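Local coordinates for putative curved DNA-binding protein (Chaetomium thermophilum var. thermophilum DSM 1495, PDB 4IPA), which probably acts in ribosome biogenesis as Arx1, a protein of the methionine aminopeptidase fold family, and may also bind DNA, at residues K284-Y292 against D314-C322; L153-N161 against N339-T347. All coordinates share one frame; numbering follows the deposited sequence.

Interaction 1 (K284-Y292 against D314-C322); sequences KRPTSRKIY and DAKSGVIEC
With CG anti to the backbone N (chi1 -168°) and the chain extended beyond it, Glu-321 reaches across from helix 312-324 to the start of helix 286-299, where Lys-284 and Arg-285 present their backbone N-H groups. The carboxylate takes both, one on each oxygen. Lys-284 N lies 2.8 Å from Glu-321 OE2 in a nearly straight bond (171° at the hydrogen), and Arg-285 N lies 2.9 Å from Glu-321 OE1, whose syn lone pair takes the bond. Because Arg-285 occupies the N-cap position, the acid sits at the positive end of the helix dipole, which probably favours its ionised form. Ser-288 OG, turned back beside its own backbone N, comes within 3.1 Å of Glu-321 OE1, and a water links this hydroxyl to Ser-317 O and Glu-321 N. Two further waters join the Arg-285 guanidinium to Ser-317, one through NE and OG, the other through NH2 and the carbonyl O. This is near-orthogonal helix-helix packing with a glycine at the crossing: Gly-318, having no side chain, lets the segment axes close to 7.3 Å at -97°, with Ser-288 CA 3.7 Å from Gly-318 CA. Beside this point Thr-287 CG2 rests 3.4 Å from Asp-314 O, and Ile-291 CG1 leans on the same carbonyl. Lys-290 NZ stands 3.2 Å from Asp-314 OD2, above the carboxylate plane; as Asp-314 has two conformers, this salt bridge is doubtful. Phe-328 of strand 328-330 touches Ile-291 and Tyr-292 of one helix and Val-319 and Cys-322 of the other, so both helices pack on that strand, while the Tyr-292 hydroxyl is bonded to Arg-276 at the end of strand 273-276.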
ATOM      1  N   LYS A 284     -27.100 -16.088  -7.784  1.00 27.98           N
ATOM      2  CA  LYS A 284     -28.055 -16.792  -8.632  1.00 29.81           C
ATOM      3  C   LYS A 284     -27.438 -17.258  -9.943  1.00 35.56           C
ATOM      4  O   LYS A 284     -27.816 -18.298 -10.487  1.00 38.86           O
ATOM      5  CB  LYS A 284     -29.280 -15.909  -8.902  1.00 34.47           C
ATOM      6  CG  LYS A 284     -30.073 -15.590  -7.634  1.00 37.31           C
ATOM      7  CD  LYS A 284     -31.343 -14.809  -7.932  1.00 44.07           C
ATOM      8  CE  LYS A 284     -32.222 -14.715  -6.689  1.00 46.37           C
ATOM      9  NZ  LYS A 284     -33.504 -13.990  -6.940  1.00 47.44           N
ATOM     10  N   ARG A 285     -26.465 -16.501 -10.435  1.00 29.93           N
ATOM     11  CA  ARG A 285     -25.892 -16.763 -11.747  1.00 32.04           C
ATOM     12  C   ARG A 285     -24.731 -17.742 -11.679  1.00 31.14           C
ATOM     13  O   ARG A 285     -23.828 -17.597 -10.852  1.00 34.31           O
ATOM     14  CB  ARG A 285     -25.492 -15.441 -12.413  1.00 29.45           C
ATOM     15  CG  ARG A 285     -26.695 -14.517 -12.545  1.00 29.05           C
ATOM     16  CD  ARG A 285     -26.343 -13.136 -13.048  1.00 27.14           C
ATOM     17  NE  ARG A 285     -25.692 -13.145 -14.356  1.00 32.53           N
ATOM     18  CZ  ARG A 285     -26.336 -13.247 -15.522  1.00 39.58           C
ATOM     19  NH1 ARG A 285     -27.661 -13.372 -15.561  1.00 35.76           N
ATOM     20  NH2 ARG A 285     -25.649 -13.231 -16.658  1.00 31.71           N
ATOM     21  N   PRO A 286     -24.755 -18.753 -12.553  1.00 31.61           N
ATOM     22  CA  PRO A 286     -23.760 -19.822 -12.491  1.00 31.32           C
ATOM     23  C   PRO A 286     -22.342 -19.317 -12.718  1.00 25.97           C
ATOM     24  O   PRO A 286     -21.431 -19.836 -12.091  1.00 26.87           O
ATOM     25  CB  PRO A 286     -24.196 -20.781 -13.610  1.00 35.05           C
ATOM     26  CG  PRO A 286     -25.046 -19.953 -14.520  1.00 31.48           C
ATOM     27  CD  PRO A 286     -25.733 -18.962 -13.635  1.00 32.73           C
ATOM     28  N   THR A 287     -22.139 -18.337 -13.590  1.00 25.17           N
ATOM     29  CA  THR A 287     -20.785 -17.828 -13.768  1.00 26.12           C
ATOM     30  C   THR A 287     -20.330 -17.015 -12.554  1.00 24.43           C
ATOM     31  O   THR A 287     -19.141 -16.950 -12.254  1.00 24.60           O
ATOM     32  CB  THR A 287     -20.606 -17.031 -15.056  1.00 25.30           C
ATOM     33  OG1 THR A 287     -21.024 -17.828 -16.172  1.00 27.42           O
ATOM     34  CG2 THR A 287     -19.136 -16.666 -15.231  1.00 24.03           C
ATOM     35  N   SER A 288     -21.280 -16.419 -11.846  1.00 22.04           N
ATOM     36  CA  SER A 288     -20.969 -15.763 -10.587  1.00 24.85           C
ATOM     37  C   SER A 288     -20.439 -16.767  -9.566  1.00 24.26           C
ATOM     38  O   SER A 288     -19.384 -16.552  -8.966  1.00 22.44           O
ATOM     39  CB  SER A 288     -22.194 -15.020 -10.048  1.00 23.50           C
ATOM     40  OG  SER A 288     -22.531 -13.967 -10.934  1.00 28.12           O
ATOM     41  N   ARG A 289     -21.150 -17.877  -9.388  1.00 24.46           N
ATOM     42  CA  ARG A 289     -20.726 -18.866  -8.401  1.00 27.04           C
ATOM     43  C   ARG A 289     -19.396 -19.471  -8.806  1.00 23.60           C
ATOM     44  O   ARG A 289     -18.557 -19.806  -7.964  1.00 21.66           O
ATOM     45  CB  ARG A 289     -21.779 -19.959  -8.227  1.00 27.02           C
ATOM     46  CG  ARG A 289     -23.106 -19.431  -7.711  1.00 31.06           C
ATOM     47  CD  ARG A 289     -24.051 -20.575  -7.329  1.00 38.94           C
ATOM     48  NE  ARG A 289     -24.491 -21.341  -8.492  1.00 41.62           N
ATOM     49  CZ  ARG A 289     -25.559 -21.038  -9.224  1.00 42.96           C
ATOM     50  NH1 ARG A 289     -26.303 -19.983  -8.910  1.00 38.09           N
ATOM     51  NH2 ARG A 289     -25.886 -21.792 -10.265  1.00 39.70           N
ATOM     52  N   LYS A 290     -19.213 -19.607 -10.110  1.00 23.55           N
ATOM     53  CA  LYS A 290     -18.018 -20.242 -10.652  1.00 25.63           C
ATOM     54  C   LYS A 290     -16.773 -19.406 -10.359  1.00 22.29           C
ATOM     55  O   LYS A 290     -15.745 -19.922  -9.938  1.00 25.80           O
ATOM     56  CB  LYS A 290     -18.179 -20.450 -12.161  1.00 24.88           C
ATOM     57  CG  LYS A 290     -16.944 -21.005 -12.835  1.00 29.28           C
ATOM     58  CD  LYS A 290     -17.187 -21.259 -14.321  1.00 35.82           C
ATOM     59  CE  LYS A 290     -16.025 -22.040 -14.928  1.00 33.71           C
ATOM     60  NZ  LYS A 290     -16.117 -22.088 -16.407  1.00 36.66           N
ATOM     61  N   ILE A 291     -16.885 -18.112 -10.616  1.00 22.68           N
ATOM     62  CA  ILE A 291     -15.814 -17.157 -10.388  1.00 23.16           C
ATOM     63  C   ILE A 291     -15.610 -17.005  -8.876  1.00 24.36           C
ATOM     64  O   ILE A 291     -14.485 -16.902  -8.390  1.00 22.04           O
ATOM     65  CB  ILE A 291     -16.196 -15.805 -11.024  1.00 28.01           C
ATOM     66  CG1 ILE A 291     -15.976 -15.867 -12.538  1.00 23.77           C
ATOM     67  CG2 ILE A 291     -15.435 -14.663 -10.404  1.00 28.22           C
ATOM     68  CD1 ILE A 291     -14.656 -16.452 -12.921  1.00 23.66           C
ATOM     69  N   TYR A 292     -16.717 -17.017  -8.142  1.00 20.86           N
ATOM     70  CA  TYR A 292     -16.670 -16.896  -6.699  1.00 22.79           C
ATOM     71  C   TYR A 292     -15.847 -18.021  -6.072  1.00 23.11           C
ATOM     72  O   TYR A 292     -15.002 -17.781  -5.205  1.00 20.73           O
ATOM     73  CB  TYR A 292     -18.075 -16.912  -6.112  1.00 24.83           C
ATOM     74  CG  TYR A 292     -18.045 -16.759  -4.614  1.00 23.15           C
ATOM     75  CD1 TYR A 292     -17.895 -17.863  -3.787  1.00 20.91           C
ATOM     76  CD2 TYR A 292     -18.126 -15.502  -4.034  1.00 22.51           C
ATOM     77  CE1 TYR A 292     -17.848 -17.721  -2.414  1.00 27.04           C
ATOM     78  CE2 TYR A 292     -18.086 -15.345  -2.662  1.00 26.28           C
ATOM     79  CZ  TYR A 292     -17.949 -16.457  -1.855  1.00 26.64           C
ATOM     80  OH  TYR A 292     -17.897 -16.292  -0.500  1.00 22.53           O
ATOM     81  N   ASP A 314     -15.446 -15.130 -18.534  1.00 24.66           N
ATOM     82  CA  ASP A 314     -16.096 -15.522 -17.289  0.99 25.56           C
ATOM     83  C   ASP A 314     -15.889 -14.459 -16.192  1.00 25.33           C
ATOM     84  O   ASP A 314     -16.781 -14.183 -15.380  1.00 20.29           O
ATOM     85  CB  ASP A 314     -15.565 -16.883 -16.799  1.00 26.87           C
ATOM     86  CG  ASP A 314     -16.077 -18.064 -17.634  1.00 31.36           C
ATOM     87  OD1 ASP A 314     -17.056 -17.877 -18.374  1.00 28.19           O
ATOM     88  OD2 ASP A 314     -15.522 -19.185 -17.551  1.00 33.02           O
ATOM     89  N   ALA A 315     -14.708 -13.853 -16.179  1.00 22.80           N
ATOM     90  CA  ALA A 315     -14.385 -12.911 -15.116  1.00 25.13           C
ATOM     91  C   ALA A 315     -15.369 -11.752 -15.196  1.00 20.49           C
ATOM     92  O   ALA A 315     -15.978 -11.385 -14.194  1.00 23.48           O
ATOM     93  CB  ALA A 315     -12.966 -12.423 -15.235  1.00 24.05           C
ATOM     94  N   LYS A 316     -15.553 -11.208 -16.398  1.00 20.07           N
ATOM     95  CA  LYS A 316     -16.408 -10.036 -16.595  1.00 22.85           C
ATOM     96  C   LYS A 316     -17.878 -10.324 -16.350  1.00 24.57           C
ATOM     97  O   LYS A 316     -18.628  -9.455 -15.913  1.00 28.82           O
ATOM     98  CB  LYS A 316     -16.245  -9.476 -18.005  1.00 25.18           C
ATOM     99  CG  LYS A 316     -14.821  -9.119 -18.348  1.00 30.24           C
ATOM    100  CD  LYS A 316     -14.578  -9.233 -19.844  1.00 32.87           C
ATOM    101  CE  LYS A 316     -14.905  -7.942 -20.551  1.00 36.02           C
ATOM    102  NZ  LYS A 316     -14.549  -8.037 -21.995  1.00 40.73           N
ATOM    103  N   SER A 317     -18.287 -11.548 -16.637  1.00 23.85           N
ATOM    104  CA  SER A 317     -19.677 -11.934 -16.466  1.00 25.15           C
ATOM    105  C   SER A 317     -20.025 -12.140 -14.996  1.00 19.43           C
ATOM    106  O   SER A 317     -20.980 -11.569 -14.493  1.00 18.46           O
ATOM    107  CB  SER A 317     -19.953 -13.208 -17.267  1.00 24.10           C
ATOM    108  OG  SER A 317     -21.215 -13.747 -16.944  1.00 25.27           O
ATOM    109  N   GLY A 318     -19.245 -12.971 -14.315  1.00 19.93           N
ATOM    110  CA  GLY A 318     -19.525 -13.305 -12.934  1.00 21.46           C
ATOM    111  C   GLY A 318     -19.266 -12.184 -11.936  1.00 20.56           C
ATOM    112  O   GLY A 318     -19.935 -12.100 -10.906  1.00 21.67           O
ATOM    113  N   VAL A 319     -18.305 -11.312 -12.231  1.00 19.36           N
ATOM    114  CA  VAL A 319     -17.969 -10.258 -11.281  1.00 22.46           C
ATOM    115  C   VAL A 319     -19.156  -9.338 -10.994  1.00 23.10           C
ATOM    116  O   VAL A 319     -19.316  -8.844  -9.874  1.00 20.60           O
ATOM    117  CB  VAL A 319     -16.747  -9.421 -11.710  1.00 19.63           C
ATOM    118  CG1 VAL A 319     -17.102  -8.492 -12.880  1.00 18.95           C
ATOM    119  CG2 VAL A 319     -16.250  -8.615 -10.522  1.00 15.90           C
ATOM    120  N   ILE A 320     -19.990  -9.124 -12.006  1.00 23.38           N
ATOM    121  CA  ILE A 320     -21.123  -8.217 -11.880  1.00 21.82           C
ATOM    122  C   ILE A 320     -22.015  -8.552 -10.677  1.00 24.39           C
ATOM    123  O   ILE A 320     -22.170  -7.724  -9.772  1.00 20.13           O
ATOM    124  CB  ILE A 320     -21.960  -8.193 -13.169  1.00 24.95           C
ATOM    125  CG1 ILE A 320     -21.078  -7.747 -14.343  1.00 24.82           C
ATOM    126  CG2 ILE A 320     -23.207  -7.313 -12.983  1.00 22.55           C
ATOM    127  CD1 ILE A 320     -21.777  -7.735 -15.707  1.00 25.88           C
ATOM    128  N   GLU A 321     -22.585  -9.758 -10.656  1.00 19.36           N
ATOM    129  CA  GLU A 321     -23.437 -10.141  -9.533  1.00 20.36           C
ATOM    130  C   GLU A 321     -22.672 -10.209  -8.209  1.00 22.59           C
ATOM    131  O   GLU A 321     -23.214  -9.916  -7.142  1.00 22.78           O
ATOM    132  CB  GLU A 321     -24.135 -11.476  -9.784  1.00 24.72           C
ATOM    133  CG  GLU A 321     -25.233 -11.742  -8.753  1.00 26.03           C
ATOM    134  CD  GLU A 321     -25.850 -13.123  -8.853  1.00 28.73           C
ATOM    135  OE1 GLU A 321     -25.235 -14.026  -9.466  1.00 24.86           O
ATOM    136  OE2 GLU A 321     -26.965 -13.291  -8.313  1.00 34.72           O
ATOM    137  N   CYS A 322     -21.413 -10.611  -8.272  1.00 22.30           N
ATOM    138  CA  CYS A 322     -20.622 -10.730  -7.058  1.00 20.56           C
ATOM    139  C   CYS A 322     -20.464  -9.364  -6.374  1.00 19.85           C
ATOM    140  O   CYS A 322     -20.512  -9.270  -5.148  1.00 19.04           O
ATOM    141  CB  CYS A 322     -19.253 -11.367  -7.357  1.00 22.77           C
ATOM    142  SG  CYS A 322     -19.278 -13.169  -7.723  1.00 25.62           S
TER
HETATM  143  O   HOH W   1     -22.699 -14.176 -14.827  1.00 22.59           O
HETATM  144  O   HOH W   2     -23.319 -11.391 -16.251  1.00 29.87           O
HETATM  145  O   HOH W   3     -22.687 -12.112 -12.656  1.00 26.65           O

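Interaction 2 (L153-N161 against N339-T347); sequences LFLATYYAN and NAPVCRLLT
Thr-347 OG1 is bonded to two waters that bridge it to Asn-161. Thr-347 OG1 gives its proton to one water, 2.8 Å away, which in turn donates to Asn-161 OD1. From the other it accepts a bond, and that water takes a weak one from Asn-161 ND2. The amide and the hydroxyl are thus joined through water, with Asn-161 ND2 and Thr-347 OG1 4.0 Å apart. Further along, Thr-157 OG1 bonds back to Leu-153 O at 2.9 Å within its own helix, and Thr-157 OG1 also lies 3.2 Å from Cys-343 CB. Cys-343 fills the middle of the contact. Cys-343 SG, anti to the backbone N (chi1 -177°), reaches out over one face of the Phe-154 ring, 4.3 Å from the centroid and 16° off the normal, a sulfur-aromatic contact. Leu-345 CD1 meets Thr-157 CG2 at 3.9 Å. The axes of segments 153-161 and 342-347 run 27° from parallel, laying helix 148-167 against the antiparallel sheet of a fold consistent with the M24 pita-bread architecture; Thr-157 also touches Val-255 and Cys-257 of the adjacent strand. Apart from the watered end, the chemistry is mainly dispersion and sulfur over ring, which implies that helix and strand are held mainly by van der Waals contact, while Thr-157 OG1 spends its proton on Leu-153 O of its own helix.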
ATOM      1  N   LEU A 153       7.491  16.385  -4.498  1.00 19.13           N
ATOM      2  CA  LEU A 153       6.466  15.357  -4.386  1.00 18.06           C
ATOM      3  C   LEU A 153       6.996  14.127  -3.636  1.00 16.92           C
ATOM      4  O   LEU A 153       6.360  13.632  -2.707  1.00 18.06           O
ATOM      5  CB  LEU A 153       5.986  14.945  -5.781  1.00 16.53           C
ATOM      6  CG  LEU A 153       5.003  13.769  -5.822  1.00 19.74           C
ATOM      7  CD1 LEU A 153       3.722  14.143  -5.081  1.00 14.10           C
ATOM      8  CD2 LEU A 153       4.680  13.312  -7.260  1.00 12.89           C
ATOM      9  N   PHE A 154       8.165  13.648  -4.049  1.00 15.86           N
ATOM     10  CA  PHE A 154       8.805  12.515  -3.408  1.00 18.37           C
ATOM     11  C   PHE A 154       9.167  12.768  -1.944  1.00 17.48           C
ATOM     12  O   PHE A 154       8.925  11.920  -1.091  1.00 14.70           O
ATOM     13  CB  PHE A 154      10.071  12.105  -4.176  1.00 21.38           C
ATOM     14  CG  PHE A 154       9.802  11.196  -5.341  1.00 22.31           C
ATOM     15  CD1 PHE A 154       9.310  11.701  -6.536  1.00 21.28           C
ATOM     16  CD2 PHE A 154      10.043   9.836  -5.241  1.00 21.45           C
ATOM     17  CE1 PHE A 154       9.074  10.868  -7.611  1.00 18.53           C
ATOM     18  CE2 PHE A 154       9.797   8.991  -6.314  1.00 21.78           C
ATOM     19  CZ  PHE A 154       9.315   9.512  -7.500  1.00 19.82           C
ATOM     20  N   LEU A 155       9.783  13.911  -1.665  1.00 18.28           N
ATOM     21  CA  LEU A 155      10.193  14.227  -0.298  1.00 20.64           C
ATOM     22  C   LEU A 155       9.000  14.397   0.647  1.00 21.70           C
ATOM     23  O   LEU A 155       9.072  14.001   1.811  1.00 19.18           O
ATOM     24  CB  LEU A 155      11.072  15.472  -0.266  1.00 21.29           C
ATOM     25  CG  LEU A 155      12.481  15.217  -0.788  1.00 23.05           C
ATOM     26  CD1 LEU A 155      13.222  16.532  -0.965  1.00 19.56           C
ATOM     27  CD2 LEU A 155      13.228  14.279   0.145  1.00 21.28           C
ATOM     28  N   ALA A 156       7.911  14.986   0.149  1.00 18.09           N
ATOM     29  CA  ALA A 156       6.700  15.112   0.947  1.00 17.68           C
ATOM     30  C   ALA A 156       6.223  13.718   1.347  1.00 18.49           C
ATOM     31  O   ALA A 156       5.840  13.476   2.491  1.00 19.57           O
ATOM     32  CB  ALA A 156       5.617  15.829   0.168  1.00 14.49           C
ATOM     33  N   THR A 157       6.252  12.798   0.393  1.00 16.38           N
ATOM     34  CA  THR A 157       5.743  11.460   0.639  1.00 18.51           C
ATOM     35  C   THR A 157       6.657  10.722   1.611  1.00 20.22           C
ATOM     36  O   THR A 157       6.196  10.067   2.536  1.00 17.89           O
ATOM     37  CB  THR A 157       5.611  10.664  -0.658  1.00 16.79           C
ATOM     38  OG1 THR A 157       4.883  11.437  -1.623  1.00 16.55           O
ATOM     39  CG2 THR A 157       4.866   9.368  -0.391  1.00 17.11           C
ATOM     40  N   TYR A 158       7.962  10.845   1.390  1.00 17.94           N
ATOM     41  CA  TYR A 158       8.949  10.258   2.272  1.00 18.81           C
ATOM     42  C   TYR A 158       8.755  10.741   3.713  1.00 21.40           C
ATOM     43  O   TYR A 158       8.678   9.930   4.642  1.00 23.88           O
ATOM     44  CB  TYR A 158      10.368  10.596   1.782  1.00 17.46           C
ATOM     45  CG  TYR A 158      11.484  10.064   2.655  1.00 18.27           C
ATOM     46  CD1 TYR A 158      11.980  10.806   3.724  1.00 20.68           C
ATOM     47  CD2 TYR A 158      12.042   8.816   2.415  1.00 25.21           C
ATOM     48  CE1 TYR A 158      13.008  10.321   4.513  1.00 21.19           C
ATOM     49  CE2 TYR A 158      13.065   8.318   3.210  1.00 22.55           C
ATOM     50  CZ  TYR A 158      13.543   9.072   4.254  1.00 24.16           C
ATOM     51  OH  TYR A 158      14.563   8.568   5.037  1.00 25.39           O
ATOM     52  N   TYR A 159       8.693  12.056   3.908  1.00 16.97           N
ATOM     53  CA  TYR A 159       8.606  12.584   5.267  1.00 18.77           C
ATOM     54  C   TYR A 159       7.244  12.377   5.877  1.00 20.18           C
ATOM     55  O   TYR A 159       7.130  12.181   7.081  1.00 19.76           O
ATOM     56  CB  TYR A 159       9.068  14.045   5.367  1.00 14.91           C
ATOM     57  CG  TYR A 159      10.567  14.143   5.336  1.00 18.75           C
ATOM     58  CD1 TYR A 159      11.333  13.622   6.373  1.00 20.81           C
ATOM     59  CD2 TYR A 159      11.228  14.703   4.249  1.00 20.08           C
ATOM     60  CE1 TYR A 159      12.722  13.691   6.340  1.00 22.45           C
ATOM     61  CE2 TYR A 159      12.616  14.775   4.207  1.00 20.74           C
ATOM     62  CZ  TYR A 159      13.357  14.265   5.252  1.00 24.19           C
ATOM     63  OH  TYR A 159      14.740  14.330   5.215  1.00 27.83           O
ATOM     64  N   ALA A 160       6.206  12.399   5.050  1.00 18.48           N
ATOM     65  CA  ALA A 160       4.890  12.065   5.557  1.00 17.65           C
ATOM     66  C   ALA A 160       4.945  10.658   6.175  1.00 20.20           C
ATOM     67  O   ALA A 160       4.395  10.413   7.257  1.00 17.71           O
ATOM     68  CB  ALA A 160       3.865  12.135   4.438  1.00 18.88           C
ATOM     69  N   ASN A 161       5.633   9.744   5.490  1.00 19.02           N
ATOM     70  CA  ASN A 161       5.745   8.359   5.942  1.00 20.43           C
ATOM     71  C   ASN A 161       6.535   8.235   7.254  1.00 21.68           C
ATOM     72  O   ASN A 161       6.113   7.537   8.183  1.00 20.07           O
ATOM     73  CB  ASN A 161       6.361   7.483   4.851  1.00 19.02           C
ATOM     74  CG  ASN A 161       6.258   6.005   5.160  1.00 19.50           C
ATOM     75  OD1 ASN A 161       5.202   5.521   5.559  1.00 18.80           O
ATOM     76  ND2 ASN A 161       7.367   5.274   4.992  1.00 18.57           N
ATOM     77  N   ASN A 339      -5.546  15.636 -12.216  1.00 20.19           N
ATOM     78  CA  ASN A 339      -4.718  14.918 -13.179  1.00 17.43           C
ATOM     79  C   ASN A 339      -3.241  15.196 -12.967  1.00 18.06           C
ATOM     80  O   ASN A 339      -2.442  15.099 -13.891  1.00 22.05           O
ATOM     81  CB  ASN A 339      -5.134  15.249 -14.610  1.00 18.22           C
ATOM     82  CG  ASN A 339      -6.376  14.493 -15.041  1.00 21.44           C
ATOM     83  OD1 ASN A 339      -6.296  13.567 -15.853  1.00 27.70           O
ATOM     84  ND2 ASN A 339      -7.526  14.866 -14.487  1.00 18.96           N
ATOM     85  N   ALA A 340      -2.890  15.529 -11.730  1.00 19.12           N
ATOM     86  CA  ALA A 340      -1.510  15.748 -11.335  1.00 13.63           C
ATOM     87  C   ALA A 340      -0.864  14.442 -10.859  1.00 18.27           C
ATOM     88  O   ALA A 340      -1.550  13.511 -10.450  1.00 17.49           O
ATOM     89  CB  ALA A 340      -1.469  16.776 -10.239  1.00 18.24           C
ATOM     90  N   PRO A 341       0.466  14.365 -10.920  1.00 16.16           N
ATOM     91  CA  PRO A 341       1.199  13.184 -10.458  1.00 16.92           C
ATOM     92  C   PRO A 341       1.033  12.938  -8.967  1.00 17.74           C
ATOM     93  O   PRO A 341       0.901  13.887  -8.190  1.00 19.99           O
ATOM     94  CB  PRO A 341       2.656  13.547 -10.755  1.00 17.02           C
ATOM     95  CG  PRO A 341       2.556  14.482 -11.917  1.00 20.21           C
ATOM     96  CD  PRO A 341       1.349  15.323 -11.597  1.00 19.00           C
ATOM     97  N   VAL A 342       1.031  11.667  -8.584  1.00 15.13           N
ATOM     98  CA  VAL A 342       0.945  11.281  -7.189  1.00 16.01           C
ATOM     99  C   VAL A 342       2.074  10.336  -6.829  1.00 15.32           C
ATOM    100  O   VAL A 342       2.646   9.670  -7.694  1.00 14.86           O
ATOM    101  CB  VAL A 342      -0.401  10.613  -6.839  1.00 18.16           C
ATOM    102  CG1 VAL A 342      -1.560  11.520  -7.241  1.00 13.87           C
ATOM    103  CG2 VAL A 342      -0.506   9.234  -7.490  1.00 14.39           C
ATOM    104  N   CYS A 343       2.392  10.302  -5.541  1.00 14.97           N
ATOM    105  CA  CYS A 343       3.434   9.452  -5.013  1.00 15.22           C
ATOM    106  C   CYS A 343       2.866   8.683  -3.813  1.00 17.35           C
ATOM    107  O   CYS A 343       2.134   9.253  -3.015  1.00 16.88           O
ATOM    108  CB  CYS A 343       4.617  10.331  -4.610  1.00 15.41           C
ATOM    109  SG  CYS A 343       6.056   9.457  -3.997  1.00 18.39           S
ATOM    110  N   ARG A 344       3.180   7.392  -3.701  1.00 17.12           N
ATOM    111  CA  ARG A 344       2.641   6.562  -2.608  1.00 17.12           C
ATOM    112  C   ARG A 344       3.684   5.610  -2.027  1.00 16.96           C
ATOM    113  O   ARG A 344       4.551   5.077  -2.738  1.00 18.13           O
ATOM    114  CB  ARG A 344       1.416   5.740  -3.066  1.00 17.38           C
ATOM    115  CG  ARG A 344       0.259   6.567  -3.641  1.00 21.01           C
ATOM    116  CD  ARG A 344      -1.042   5.742  -3.781  1.00 20.30           C
ATOM    117  NE  ARG A 344      -0.868   4.604  -4.676  1.00 16.74           N
ATOM    118  CZ  ARG A 344      -0.763   3.337  -4.274  1.00 20.17           C
ATOM    119  NH1 ARG A 344      -0.834   3.023  -2.978  1.00 19.87           N
ATOM    120  NH2 ARG A 344      -0.601   2.382  -5.172  1.00 14.59           N
ATOM    121  N   LEU A 345       3.612   5.412  -0.722  1.00 14.70           N
ATOM    122  CA  LEU A 345       4.390   4.365  -0.076  1.00 17.16           C
ATOM    123  C   LEU A 345       3.475   3.532   0.803  1.00 14.98           C
ATOM    124  O   LEU A 345       2.508   4.036   1.371  1.00 14.59           O
ATOM    125  CB  LEU A 345       5.495   4.969   0.776  1.00 15.82           C
ATOM    126  CG  LEU A 345       6.569   5.749   0.014  1.00 20.63           C
ATOM    127  CD1 LEU A 345       7.325   6.686   0.973  1.00 19.28           C
ATOM    128  CD2 LEU A 345       7.510   4.783  -0.696  1.00 18.49           C
ATOM    129  N   LEU A 346       3.797   2.254   0.925  1.00 15.33           N
ATOM    130  CA  LEU A 346       3.013   1.359   1.742  1.00 14.96           C
ATOM    131  C   LEU A 346       4.006   0.402   2.379  1.00 17.25           C
ATOM    132  O   LEU A 346       4.791  -0.268   1.695  1.00 16.31           O
ATOM    133  CB  LEU A 346       1.945   0.618   0.912  1.00 13.97           C
ATOM    134  CG  LEU A 346       0.692   0.147   1.677  1.00 19.03           C
ATOM    135  CD1 LEU A 346      -0.491  -0.268   0.754  1.00 11.86           C
ATOM    136  CD2 LEU A 346       1.029  -0.971   2.662  1.00 13.32           C
ATOM    137  N   THR A 347       3.974   0.371   3.701  1.00 14.17           N
ATOM    138  CA  THR A 347       4.882  -0.441   4.479  1.00 14.00           C
ATOM    139  C   THR A 347       4.047  -1.319   5.403  1.00 13.79           C
ATOM    140  O   THR A 347       3.117  -0.839   6.052  1.00 15.36           O
ATOM    141  CB  THR A 347       5.800   0.459   5.341  1.00 16.63           C
ATOM    142  OG1 THR A 347       6.464   1.424   4.504  1.00 18.50           O
ATOM    143  CG2 THR A 347       6.838  -0.372   6.087  1.00 14.82           C
TER
HETATM  144  O   HOH W   4       4.462   3.340   4.182  1.00 17.78           O
HETATM  145  O   HOH W   5       9.012   2.347   5.007  1.00 26.06           O

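Interaction 2 belongs to the core: nine of its eleven touching residues are buried, and its centre is about 12 Å from that of the chain. Interaction 1 has its centre about 27 Å out, on the other side of the chain's centre, and is only partly buried. The two share no helix or strand, their nearest atoms being about 20 Å apart, although the crossed helices of 284-292 and 314-322 fall within the long loop that 153-161 and 339-347 close. The chemistry follows the place: the outer helix pair is tied by a carboxylate, backbone N-H groups and waters, whereas the central helix and sheet meet mostly through apolar and sulfur contacts.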